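Local coordinates for protein trypsin inhibitor 3 (Spinacia oleracea, PDB 4AOR) that inhibits trypsin as a small, disulfide-knotted serine protease inhibitor of the knottin type, at residues F14-P17 / E18-C21. Residues are numbered along the deposited sequence; the frame is centred on the assembly and turned at random.
Sequences FGPP and EQCC
Gln19 sets CG anti to its own carbonyl carbon (chi1 -76°) and runs extended beyond it, a course that carries its amide back along the chain over Gly15 and to the carbonyl of Pro16. There NE2 donates to Pro16 O at 3.1 Å, with the oxygen almost in the plane of the side-chain amide. The backbone N of Gln19 grips the same oxygen at 3.0 Å from the opposite face of the carbonyl, so one residue clamps this acceptor twice. Gln19 OE1, the other atom of the amide, accepts from the backbone N of Ser12, which fixes the rotation of the amide and ties the turn back to the start of its own loop, just after strand 10-11. Glutamine suits the place because it offers a donor and an acceptor at once. Gly15, having no side chain, lets this amide lie directly against its backbone, Gln19 NE2 3.3 Å from Gly15 C.

A second turn bond, Cys20 N to Pro17 O at 3.1 Å, continues the winding. Pro17, with phi held near -51° by its ring and no N-H to satisfy, fits the start of such a turn. Glu18 bends at chi2 (83°); it lies alongside Pro17, OE2 3.4 Å from Pro17 CD, and crosses Pro16 at about a right angle. Successive i to i+3 bonds make a short 3-10 turn, which here delivers Cys20 and Cys21 to their disulfides with Cys36 and Cys4 in the knottin cystine knot.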
loop_
_atom_site.group_PDB
_atom_site.type_symbol
_atom_site.label_atom_id
_atom_site.label_comp_id
_atom_site.label_asym_id
_atom_site.label_seq_id
_atom_site.Cartn_x
_atom_site.Cartn_y
_atom_site.Cartn_z
ATOM N N PHE D 14 -5.123 -13.807 2.732
ATOM C CA PHE D 14 -4.463 -15.086 2.461
ATOM C C PHE D 14 -4.630 -16.089 3.593
ATOM O O PHE D 14 -4.285 -17.261 3.433
ATOM C CB PHE D 14 -2.950 -14.911 2.236
ATOM C CG PHE D 14 -2.589 -14.132 0.995
ATOM C CD1 PHE D 14 -2.430 -12.754 1.046
ATOM C CD2 PHE D 14 -2.365 -14.782 -0.211
ATOM C CE1 PHE D 14 -2.084 -12.036 -0.100
ATOM C CE2 PHE D 14 -2.033 -14.080 -1.353
ATOM C CZ PHE D 14 -1.886 -12.696 -1.303
ATOM N N GLY D 15 -5.091 -15.625 4.745
ATOM C CA GLY D 15 -5.057 -16.450 5.943
ATOM C C GLY D 15 -6.375 -17.154 6.205
ATOM O O GLY D 15 -7.379 -16.885 5.560
ATOM N N PRO D 16 -6.374 -18.071 7.169
ATOM C CA PRO D 16 -7.602 -18.827 7.447
ATOM C C PRO D 16 -8.617 -18.021 8.256
ATOM O O PRO D 16 -8.233 -17.047 8.898
ATOM C CB PRO D 16 -7.092 -20.010 8.276
ATOM C CG PRO D 16 -5.862 -19.501 8.950
ATOM C CD PRO D 16 -5.233 -18.512 7.987
ATOM N N PRO D 17 -9.905 -18.427 8.228
ATOM C CA PRO D 17 -10.944 -17.738 9.013
ATOM C C PRO D 17 -10.563 -17.577 10.491
ATOM O O PRO D 17 -10.935 -16.546 11.098
ATOM C CB PRO D 17 -12.179 -18.651 8.849
ATOM C CG PRO D 17 -11.970 -19.304 7.475
ATOM C CD PRO D 17 -10.452 -19.481 7.350
ATOM N N GLU D 18 -9.812 -18.530 11.052
ATOM C CA GLU D 18 -9.475 -18.471 12.482
ATOM C C GLU D 18 -8.478 -17.372 12.861
ATOM O O GLU D 18 -8.169 -17.219 14.039
ATOM C CB GLU D 18 -8.997 -19.821 13.047
ATOM C CG GLU D 18 -9.744 -21.042 12.521
ATOM C CD GLU D 18 -9.192 -21.517 11.181
ATOM O OE1 GLU D 18 -8.071 -22.082 11.156
ATOM O OE2 GLU D 18 -9.868 -21.305 10.152
ATOM N N GLN D 19 -7.990 -16.595 11.887
ATOM C CA GLN D 19 -7.288 -15.350 12.223
ATOM C C GLN D 19 -8.098 -14.474 13.146
ATOM O O GLN D 19 -7.549 -13.720 13.968
ATOM C CB GLN D 19 -7.086 -14.483 10.973
ATOM C CG GLN D 19 -6.024 -14.891 10.008
ATOM C CD GLN D 19 -6.137 -14.030 8.755
ATOM O OE1 GLN D 19 -5.454 -13.014 8.629
ATOM N NE2 GLN D 19 -7.049 -14.403 7.855
ATOM N N CYS D 20 -9.416 -14.508 12.940
ATOM C CA CYS D 20 -10.332 -13.580 13.568
ATOM C C CYS D 20 -11.188 -14.329 14.576
ATOM O O CYS D 20 -11.654 -15.439 14.280
ATOM C CB CYS D 20 -11.260 -12.965 12.516
ATOM S SG CYS D 20 -10.406 -11.935 11.259
ATOM N N CYS D 21 -11.413 -13.714 15.734
ATOM C CA CYS D 21 -12.284 -14.319 16.737
ATOM C C CYS D 21 -13.640 -14.670 16.123
ATOM O O CYS D 21 -14.198 -15.738 16.411
ATOM C CB CYS D 21 -12.453 -13.392 17.946
ATOM S SG CYS D 21 -10.916 -13.111 18.813
#